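Fructose-bisphosphatase (Pyrococcus horikoshii, PDB 1VDW) probably hydrolyses fructose 1,6-bisphosphate to fructose 6-phosphate and phosphate in a magnesium-dependent reaction, works as a homodimer and may also act on inositol monophosphate. Local coordinates at residues 13-18 and 115-119; 6-10 and 112-116; 194-200 and 229-235. All blocks are in the same frame, centred on the assembly; numbering follows the deposited sequence.

Contact 1 of 3, residues 13-18 and 115-119; sequences IIRDFD and FIYEP
Tyr-117 carries most of this contact, its ring entering from the strand beneath Ile-14 and ending at the carboxylate of Asp-18. With CG anti to the backbone N (chi1 175°), the ring stands up from the strand toward helix 13-18. Ile-14 lies across one face: its CG1 sits 3.9 Å from the centroid of the Tyr-117 ring and nearly on the normal, a CH-pi contact, while its CG2 branch reaches the phenol end, 3.6 Å from CZ of Tyr-117. The backbone N of Pro-119 lies over the opposite face, sandwiching the ring. The OH of Tyr-117 donates a hydrogen bond to OD1 of Asp-18, taken up on the syn lone pair, with carboxylate and ring planes 54° apart; its length of 2.5 Å is doubtful because the tyrosine was modelled in two positions. Phe-17 completes the surround: the edge of Tyr-117 is turned to its face in an offset T-shaped pair, planes at 89°, and CE2 of Phe-17 also meets CG of Pro-119 at 3.7 Å. One turn back, CD1 of Ile-13 approaches the edge of the Phe-115 ring, 3.8 Å from CZ. Helix 3-20 thus forms a helix layer on the large mixed sheet of the inositol monophosphatase superfamily fold; Val-101 of strand 100-107, which flanks strand 110-118, touches both Phe-17 and Tyr-117, and Ile-13 continues to Ile-54 and Phe-58 of helix 45-60.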
loop_
_atom_site.group_PDB
_atom_site.type_symbol
_atom_site.label_atom_id
_atom_site.label_comp_id
_atom_site.label_asym_id
_atom_site.label_seq_id
_atom_site.Cartn_x
_atom_site.Cartn_y
_atom_site.Cartn_z
ATOM N N ILE A 13 15.330 -7.418 17.983
ATOM C CA ILE A 13 15.046 -6.282 17.118
ATOM C C ILE A 13 13.548 -5.984 17.042
ATOM O O ILE A 13 13.145 -4.823 17.100
ATOM C CB ILE A 13 15.635 -6.518 15.712
ATOM C CG1 ILE A 13 17.165 -6.473 15.801
ATOM C CG2 ILE A 13 15.111 -5.473 14.732
ATOM C CD1 ILE A 13 17.880 -6.885 14.537
ATOM N N ILE A 14 12.723 -7.020 16.925
ATOM C CA ILE A 14 11.276 -6.808 16.886
ATOM C C ILE A 14 10.887 -6.038 18.143
ATOM O O ILE A 14 10.177 -5.037 18.082
ATOM C CB ILE A 14 10.491 -8.148 16.864
ATOM C CG1 ILE A 14 10.594 -8.791 15.481
ATOM C CG2 ILE A 14 9.021 -7.915 17.229
ATOM C CD1 ILE A 14 9.890 -10.125 15.373
ATOM N N ARG A 15 11.367 -6.512 19.289
ATOM C CA ARG A 15 11.060 -5.867 20.558
ATOM C C ARG A 15 11.579 -4.433 20.631
ATOM O O ARG A 15 10.857 -3.532 21.062
ATOM C CB ARG A 15 11.624 -6.704 21.706
ATOM C CG ARG A 15 10.931 -8.047 21.833
ATOM C CD ARG A 15 11.624 -8.953 22.831
ATOM N NE ARG A 15 10.873 -10.188 23.022
ATOM C CZ ARG A 15 11.366 -11.290 23.574
ATOM N NH1 ARG A 15 12.623 -11.323 23.996
ATOM N NH2 ARG A 15 10.599 -12.362 23.704
ATOM N N ASP A 16 12.820 -4.212 20.212
ATOM C CA ASP A 16 13.386 -2.869 20.237
ATOM C C ASP A 16 12.602 -1.938 19.313
ATOM O O ASP A 16 12.363 -0.776 19.643
ATOM C CB ASP A 16 14.859 -2.892 19.815
ATOM C CG ASP A 16 15.742 -3.616 20.814
ATOM O OD1 ASP A 16 15.449 -3.544 22.025
ATOM O OD2 ASP A 16 16.737 -4.241 20.390
ATOM N N PHE A 17 12.194 -2.461 18.160
ATOM C CA PHE A 17 11.443 -1.677 17.191
ATOM C C PHE A 17 10.079 -1.271 17.737
ATOM O O PHE A 17 9.700 -0.101 17.672
ATOM C CB PHE A 17 11.246 -2.473 15.903
ATOM C CG PHE A 17 10.634 -1.672 14.796
ATOM C CD1 PHE A 17 11.438 -0.996 13.888
ATOM C CD2 PHE A 17 9.252 -1.564 14.679
ATOM C CE1 PHE A 17 10.876 -0.222 12.879
ATOM C CE2 PHE A 17 8.682 -0.790 13.674
ATOM C CZ PHE A 17 9.495 -0.119 12.774
ATOM N N ASP A 18 9.332 -2.234 18.265
ATOM C CA ASP A 18 8.013 -1.925 18.803
ATOM C C ASP A 18 8.085 -0.937 19.962
ATOM O O ASP A 18 7.187 -0.119 20.146
ATOM C CB ASP A 18 7.297 -3.192 19.280
ATOM C CG ASP A 18 7.011 -4.172 18.158
ATOM O OD1 ASP A 18 6.977 -3.757 16.981
ATOM O OD2 ASP A 18 6.808 -5.366 18.463
ATOM N N PHE A 115 15.695 -11.649 7.391
ATOM C CA PHE A 115 14.352 -11.477 7.913
ATOM C C PHE A 115 13.843 -10.100 7.557
ATOM O O PHE A 115 14.611 -9.160 7.329
ATOM C CB PHE A 115 14.288 -11.705 9.442
ATOM C CG PHE A 115 14.753 -10.537 10.278
ATOM C CD1 PHE A 115 13.889 -9.485 10.579
ATOM C CD2 PHE A 115 16.037 -10.516 10.808
ATOM C CE1 PHE A 115 14.301 -8.433 11.401
ATOM C CE2 PHE A 115 16.454 -9.469 11.630
ATOM C CZ PHE A 115 15.584 -8.429 11.927
ATOM N N ILE A 116 12.526 -10.021 7.454
ATOM C CA ILE A 116 11.834 -8.775 7.190
ATOM C C ILE A 116 10.703 -8.753 8.205
ATOM O O ILE A 116 9.915 -9.698 8.293
ATOM C CB ILE A 116 11.248 -8.723 5.757
ATOM C CG1 ILE A 116 12.387 -8.574 4.745
ATOM C CG2 ILE A 116 10.262 -7.549 5.623
ATOM C CD1 ILE A 116 11.957 -8.750 3.296
ATOM N N TYR A 117 10.642 -7.673 8.980
ATOM C CA TYR A 117 9.617 -7.488 10.002
ATOM C C TYR A 117 8.599 -6.461 9.513
ATOM O O TYR A 117 8.954 -5.310 9.256
ATOM C CB TYR A 117 10.267 -7.012 11.313
ATOM C CG TYR A 117 9.291 -6.673 12.424
ATOM C CD1 TYR A 117 8.212 -7.508 12.706
ATOM C CD2 TYR A 117 9.454 -5.523 13.200
ATOM C CE1 TYR A 117 7.316 -7.210 13.733
ATOM C CE2 TYR A 117 8.561 -5.216 14.233
ATOM C CZ TYR A 117 7.496 -6.065 14.490
ATOM O OH TYR A 117 6.606 -5.767 15.496
ATOM N N GLU A 118 7.345 -6.886 9.378
ATOM C CA GLU A 118 6.260 -6.016 8.914
ATOM C C GLU A 118 5.427 -5.804 10.184
ATOM O O GLU A 118 4.469 -6.527 10.457
ATOM C CB GLU A 118 5.465 -6.748 7.833
ATOM C CG GLU A 118 4.299 -5.943 7.295
ATOM C CD GLU A 118 3.504 -6.635 6.196
ATOM O OE1 GLU A 118 3.654 -7.861 5.988
ATOM O OE2 GLU A 118 2.696 -5.935 5.546
ATOM N N PRO A 119 5.773 -4.776 10.971
ATOM C CA PRO A 119 5.090 -4.481 12.233
ATOM C C PRO A 119 3.593 -4.249 12.303
ATOM O O PRO A 119 2.952 -4.712 13.239
ATOM C CB PRO A 119 5.868 -3.278 12.775
ATOM C CG PRO A 119 6.287 -2.584 11.556
ATOM C CD PRO A 119 6.747 -3.713 10.667
#

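Contact 2 of 3, residues 6-10 and 112-116; sequences WRKIA and IYAFI
A classic beta bulge, in which Ile-112 and Tyr-113 both face Ile-105, sends two consecutive side chains toward helix 6-10, where Trp-6 and Arg-7 receive them. Tyr-113 is the larger partner. A chi1 of 177° swings its ring away from its own backbone N and out to the helix, where it meets three residues: CB of Trp-6 touches CD2 of Tyr-113 at 3.7 Å, CG of Arg-7 approaches the same side of the ring at the opposite rim, 3.6 Å from CE1 of Tyr-113, and CB of Ala-10 comes within 3.6 Å of OH. Arg-7 crosses the ring at about a right angle with its aliphatic part; its guanidinium goes on to a salt bridge with Glu-126, whose carboxylate also hydrogen-bonds the OH of Tyr-113. One acidic residue, on the neighbouring strand 123-128, thus holds the polar ends of both side chains. Trp-6 meets the bulge itself, its NE1 lying 3.9 Å from CD1 of Ile-112. Farther along, the methyl of Ala-10 rests over one face of Phe-115, CB 3.8 Å from the ring centroid and offset toward the rim, a CH-pi contact. Helix and strand run almost parallel, their axes 14° apart. The helix covers this face of the sheet while Ala-114 and Ile-116 pack on helix 199-211, so the strand lies in a sheet layer between two helix layers, as in this superfamily's layered alpha-beta sandwich.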
loop_
_atom_site.group_PDB
_atom_site.type_symbol
_atom_site.label_atom_id
_atom_site.label_comp_id
_atom_site.label_asym_id
_atom_site.label_seq_id
_atom_site.Cartn_x
_atom_site.Cartn_y
_atom_site.Cartn_z
ATOM N N TRP A 6 20.989 -16.094 15.191
ATOM C CA TRP A 6 20.585 -14.907 14.447
ATOM C C TRP A 6 19.081 -14.687 14.582
ATOM O O TRP A 6 18.608 -13.550 14.609
ATOM C CB TRP A 6 20.974 -15.034 12.972
ATOM C CG TRP A 6 22.451 -14.919 12.751
ATOM C CD1 TRP A 6 23.294 -15.891 12.287
ATOM C CD2 TRP A 6 23.269 -13.774 13.021
ATOM N NE1 TRP A 6 24.582 -15.422 12.252
ATOM C CE2 TRP A 6 24.598 -14.126 12.692
ATOM C CE3 TRP A 6 23.008 -12.483 13.499
ATOM C CZ2 TRP A 6 25.667 -13.233 12.839
ATOM C CZ3 TRP A 6 24.073 -11.594 13.644
ATOM C CH2 TRP A 6 25.384 -11.975 13.310
ATOM N N ARG A 7 18.328 -15.776 14.677
ATOM C CA ARG A 7 16.886 -15.662 14.823
ATOM C C ARG A 7 16.551 -15.027 16.174
ATOM O O ARG A 7 15.569 -14.297 16.304
ATOM C CB ARG A 7 16.233 -17.039 14.664
ATOM C CG ARG A 7 16.550 -17.684 13.313
ATOM C CD ARG A 7 15.837 -19.009 13.102
ATOM N NE ARG A 7 14.409 -18.844 12.837
ATOM C CZ ARG A 7 13.585 -19.848 12.561
ATOM N NH1 ARG A 7 14.047 -21.093 12.515
ATOM N NH2 ARG A 7 12.303 -19.612 12.320
ATOM N N LYS A 8 17.383 -15.292 17.180
ATOM C CA LYS A 8 17.182 -14.710 18.508
ATOM C C LYS A 8 17.393 -13.200 18.401
ATOM O O LYS A 8 16.676 -12.406 19.012
ATOM C CB LYS A 8 18.180 -15.322 19.506
ATOM C CG LYS A 8 18.060 -14.832 20.952
ATOM C CD LYS A 8 18.877 -13.572 21.219
ATOM C CE LYS A 8 18.822 -13.183 22.695
ATOM N NZ LYS A 8 19.619 -11.958 22.988
ATOM N N ILE A 9 18.382 -12.806 17.608
ATOM C CA ILE A 9 18.668 -11.393 17.410
ATOM C C ILE A 9 17.489 -10.707 16.712
ATOM O O ILE A 9 17.155 -9.563 17.026
ATOM C CB ILE A 9 19.958 -11.214 16.581
ATOM C CG1 ILE A 9 21.146 -11.761 17.380
ATOM C CG2 ILE A 9 20.166 -9.745 16.234
ATOM C CD1 ILE A 9 22.470 -11.665 16.673
ATOM N N ALA A 10 16.857 -11.410 15.778
ATOM C CA ALA A 10 15.713 -10.849 15.064
ATOM C C ALA A 10 14.616 -10.490 16.065
ATOM O O ALA A 10 13.982 -9.437 15.962
ATOM C CB ALA A 10 15.187 -11.850 14.044
ATOM N N ILE A 112 23.185 -16.567 4.764
ATOM C CA ILE A 112 22.760 -17.673 5.614
ATOM C C ILE A 112 21.436 -17.436 6.326
ATOM O O ILE A 112 20.819 -18.379 6.812
ATOM C CB ILE A 112 23.834 -18.008 6.675
ATOM C CG1 ILE A 112 24.158 -16.765 7.507
ATOM C CG2 ILE A 112 25.092 -18.533 5.986
ATOM C CD1 ILE A 112 25.029 -17.043 8.715
ATOM N N TYR A 113 20.993 -16.184 6.373
ATOM C CA TYR A 113 19.741 -15.858 7.043
ATOM C C TYR A 113 19.322 -14.438 6.716
ATOM O O TYR A 113 20.157 -13.553 6.556
ATOM C CB TYR A 113 19.913 -15.988 8.558
ATOM C CG TYR A 113 18.697 -15.597 9.366
ATOM C CD1 TYR A 113 17.556 -16.392 9.368
ATOM C CD2 TYR A 113 18.697 -14.439 10.135
ATOM C CE1 TYR A 113 16.439 -16.040 10.124
ATOM C CE2 TYR A 113 17.592 -14.078 10.892
ATOM C CZ TYR A 113 16.468 -14.881 10.883
ATOM O OH TYR A 113 15.379 -14.522 11.642
ATOM N N ALA A 114 18.016 -14.231 6.621
ATOM C CA ALA A 114 17.478 -12.911 6.368
ATOM C C ALA A 114 16.086 -12.839 6.960
ATOM O O ALA A 114 15.384 -13.852 7.058
ATOM C CB ALA A 114 17.416 -12.634 4.872
ATOM N N PHE A 115 15.695 -11.649 7.391
ATOM C CA PHE A 115 14.352 -11.477 7.913
ATOM C C PHE A 115 13.843 -10.100 7.557
ATOM O O PHE A 115 14.611 -9.160 7.329
ATOM C CB PHE A 115 14.288 -11.705 9.442
ATOM C CG PHE A 115 14.753 -10.537 10.278
ATOM C CD1 PHE A 115 13.889 -9.485 10.579
ATOM C CD2 PHE A 115 16.037 -10.516 10.808
ATOM C CE1 PHE A 115 14.301 -8.433 11.401
ATOM C CE2 PHE A 115 16.454 -9.469 11.630
ATOM C CZ PHE A 115 15.584 -8.429 11.927
ATOM N N ILE A 116 12.526 -10.021 7.454
ATOM C CA ILE A 116 11.834 -8.775 7.190
ATOM C C ILE A 116 10.703 -8.753 8.205
ATOM O O ILE A 116 9.915 -9.698 8.293
ATOM C CB ILE A 116 11.248 -8.723 5.757
ATOM C CG1 ILE A 116 12.387 -8.574 4.745
ATOM C CG2 ILE A 116 10.262 -7.549 5.623
ATOM C CD1 ILE A 116 11.957 -8.750 3.296
#

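Contact 3 of 3, residues 194-200 and 229-235; sequences RNYLRPT and SATEKVN
Pro-199 and Arg-198 form the tight end of this contact, lodged against the loop 229-232. CD of Pro-199 presses on two carbonyls, 3.0 Å from O of Glu-232 and 3.3 Å from O of Ser-229; the latter oxygen is buried without a polar partner. The loop holds its own shape through an ST turn and ST motif, OG of Ser-229 accepting from the backbone N of Thr-231 and Glu-232. Arg-198, bent at chi2 and chi3, folds its guanidinium over this loop: O of Ala-230 lies over one face, 2.8 Å from NE but at too poor an angle for a hydrogen bond, and NZ of Lys-233 lies over the opposite face, 3.5 Å above the plane. That ammonium is anchored by donating to O of Thr-231 at 2.9 Å, while NH1 of Arg-198 makes a salt bridge with Glu-68, a predicted magnesium ligand. The loop carbonyls and Glu-68 probably offset these two nearby positive charges. Replacing Arg-198 by an alanine would probably leave Glu-68 without this salt-bridge mate and open a gap between the loop carbonyls and Lys-233. The other end is looser and faces solvent. Beyond one backbone bond from N of Val-234 to O of Leu-197, a water takes over, accepting from N of Tyr-196 and donating to O of Val-234. There OD1 of Asn-235 receives the backbone N of Asn-195 at 2.7 Å, in the carbonyl plane, where the chain turns its corner. Arg-198 is the N-cap of helix 199-211 and its backbone N bonds Asp-201, another predicted magnesium ligand; Leu-197 and Val-234 pack on Ile-202 of that helix, where strand 234-239 enters the five-stranded sheet.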
loop_
_atom_site.group_PDB
_atom_site.type_symbol
_atom_site.label_atom_id
_atom_site.label_comp_id
_atom_site.label_asym_id
_atom_site.label_seq_id
_atom_site.Cartn_x
_atom_site.Cartn_y
_atom_site.Cartn_z
ATOM N N ARG A 194 13.961 2.016 -11.643
ATOM C CA ARG A 194 14.249 3.431 -11.426
ATOM C C ARG A 194 15.734 3.764 -11.291
ATOM O O ARG A 194 16.095 4.942 -11.275
ATOM C CB ARG A 194 13.564 3.920 -10.147
ATOM C CG ARG A 194 12.051 3.851 -10.129
ATOM C CD ARG A 194 11.543 4.273 -8.758
ATOM N NE ARG A 194 11.896 3.308 -7.720
ATOM C CZ ARG A 194 11.725 3.514 -6.417
ATOM N NH1 ARG A 194 11.210 4.657 -5.984
ATOM N NH2 ARG A 194 12.046 2.569 -5.544
ATOM N N ASN A 195 16.583 2.744 -11.177
ATOM C CA ASN A 195 18.016 2.962 -10.973
ATOM C C ASN A 195 18.123 3.771 -9.678
ATOM O O ASN A 195 18.963 4.662 -9.543
ATOM C CB ASN A 195 18.617 3.750 -12.143
ATOM C CG ASN A 195 20.127 3.661 -12.186
ATOM O OD1 ASN A 195 20.691 2.569 -12.260
ATOM N ND2 ASN A 195 20.791 4.810 -12.143
ATOM N N TYR A 196 17.260 3.426 -8.723
ATOM C CA TYR A 196 17.150 4.109 -7.436
ATOM C C TYR A 196 17.487 3.254 -6.211
ATOM O O TYR A 196 18.052 3.748 -5.238
ATOM C CB TYR A 196 15.717 4.636 -7.307
ATOM C CG TYR A 196 15.359 5.264 -5.979
ATOM C CD1 TYR A 196 15.701 6.585 -5.693
ATOM C CD2 TYR A 196 14.639 4.547 -5.024
ATOM C CE1 TYR A 196 15.331 7.179 -4.486
ATOM C CE2 TYR A 196 14.265 5.129 -3.819
ATOM C CZ TYR A 196 14.610 6.445 -3.557
ATOM O OH TYR A 196 14.220 7.028 -2.373
ATOM N N LEU A 197 17.121 1.978 -6.252
ATOM C CA LEU A 197 17.364 1.076 -5.130
ATOM C C LEU A 197 18.834 0.828 -4.841
ATOM O O LEU A 197 19.679 0.934 -5.725
ATOM C CB LEU A 197 16.684 -0.270 -5.387
ATOM C CG LEU A 197 15.160 -0.278 -5.512
ATOM C CD1 LEU A 197 14.700 -1.661 -5.942
ATOM C CD2 LEU A 197 14.528 0.113 -4.188
ATOM N N ARG A 198 19.124 0.496 -3.587
ATOM C CA ARG A 198 20.481 0.183 -3.152
ATOM C C ARG A 198 20.461 -1.267 -2.675
ATOM O O ARG A 198 19.395 -1.808 -2.375
ATOM C CB ARG A 198 20.898 1.098 -2.000
ATOM C CG ARG A 198 20.775 2.580 -2.314
ATOM C CD ARG A 198 21.729 2.996 -3.419
ATOM N NE ARG A 198 22.824 3.818 -2.913
ATOM C CZ ARG A 198 22.669 5.035 -2.400
ATOM N NH1 ARG A 198 21.461 5.580 -2.327
ATOM N NH2 ARG A 198 23.723 5.711 -1.961
ATOM N N PRO A 199 21.631 -1.920 -2.603
ATOM C CA PRO A 199 21.663 -3.314 -2.148
ATOM C C PRO A 199 21.033 -3.476 -0.763
ATOM O O PRO A 199 20.418 -4.500 -0.463
ATOM C CB PRO A 199 23.155 -3.637 -2.149
ATOM C CG PRO A 199 23.671 -2.796 -3.275
ATOM C CD PRO A 199 22.969 -1.479 -3.040
ATOM N N THR A 200 21.185 -2.456 0.074
ATOM C CA THR A 200 20.632 -2.477 1.425
ATOM C C THR A 200 19.103 -2.551 1.426
ATOM O O THR A 200 18.498 -3.091 2.360
ATOM C CB THR A 200 21.078 -1.230 2.218
ATOM O OG1 THR A 200 20.844 -0.052 1.433
ATOM C CG2 THR A 200 22.561 -1.319 2.554
ATOM N N SER A 229 27.593 -3.029 -0.716
ATOM C CA SER A 229 27.682 -1.610 -1.017
ATOM C C SER A 229 26.393 -0.910 -0.610
ATOM O O SER A 229 25.311 -1.496 -0.665
ATOM C CB SER A 229 27.926 -1.401 -2.513
ATOM O OG SER A 229 27.910 -0.025 -2.843
ATOM N N ALA A 230 26.513 0.346 -0.197
ATOM C CA ALA A 230 25.352 1.125 0.210
ATOM C C ALA A 230 25.115 2.257 -0.782
ATOM O O ALA A 230 24.199 3.060 -0.612
ATOM C CB ALA A 230 25.571 1.693 1.608
ATOM N N THR A 231 25.941 2.305 -1.825
ATOM C CA THR A 231 25.841 3.347 -2.842
ATOM C C THR A 231 25.483 2.822 -4.233
ATOM O O THR A 231 24.945 3.558 -5.062
ATOM C CB THR A 231 27.161 4.131 -2.947
ATOM O OG1 THR A 231 28.228 3.232 -3.270
ATOM C CG2 THR A 231 27.470 4.823 -1.629
ATOM N N GLU A 232 25.789 1.555 -4.489
ATOM C CA GLU A 232 25.495 0.941 -5.779
ATOM C C GLU A 232 23.997 0.981 -6.091
ATOM O O GLU A 232 23.173 0.594 -5.262
ATOM C CB GLU A 232 25.989 -0.508 -5.782
ATOM C CG GLU A 232 25.554 -1.327 -6.985
ATOM C CD GLU A 232 26.098 -2.742 -6.945
ATOM O OE1 GLU A 232 25.649 -3.579 -7.758
ATOM O OE2 GLU A 232 26.979 -3.018 -6.103
ATOM N N LYS A 233 23.649 1.452 -7.286
ATOM C CA LYS A 233 22.249 1.526 -7.696
ATOM C C LYS A 233 21.860 0.206 -8.341
ATOM O O LYS A 233 22.615 -0.348 -9.139
ATOM C CB LYS A 233 22.039 2.670 -8.692
ATOM C CG LYS A 233 22.375 4.046 -8.143
ATOM C CD LYS A 233 21.485 4.406 -6.964
ATOM C CE LYS A 233 21.865 5.759 -6.379
ATOM N NZ LYS A 233 23.262 5.767 -5.861
ATOM N N VAL A 234 20.682 -0.301 -8.000
ATOM C CA VAL A 234 20.238 -1.569 -8.553
ATOM C C VAL A 234 18.802 -1.547 -9.063
ATOM O O VAL A 234 17.950 -0.815 -8.554
ATOM C CB VAL A 234 20.371 -2.702 -7.499
ATOM C CG1 VAL A 234 19.549 -2.364 -6.268
ATOM C CG2 VAL A 234 19.924 -4.029 -8.092
ATOM N N ASN A 235 18.557 -2.354 -10.088
ATOM C CA ASN A 235 17.235 -2.502 -10.681
ATOM C C ASN A 235 16.890 -3.970 -10.547
ATOM O O ASN A 235 17.756 -4.833 -10.698
ATOM C CB ASN A 235 17.252 -2.126 -12.159
ATOM C CG ASN A 235 17.520 -0.663 -12.377
ATOM O OD1 ASN A 235 16.769 0.192 -11.915
ATOM N ND2 ASN A 235 18.603 -0.361 -13.084
HETATM O O HOH W 1 15.694 1.067 -8.692
#

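Contacts 1 and 2 are successive parts of one interface, helix 3-20 lying along strand 110-118; their centres are 11 Å apart and Phe-115 serves both, its edge in contact 1 and a face in contact 2. Contact 3 lies about 22 to 23 Å from them between centres, with nearest atoms about 9 Å away, and belongs to the region of the five-stranded sheet. All three relate differently to the predicted magnesium site: Arg-198 of contact 3 comes within about 3 Å of Glu-68, side chain to side chain, and Phe-17 of contact 1 within about 4 Å of Leu-86, whereas in contact 2 Phe-115 stays about 10 Å from Asp-84.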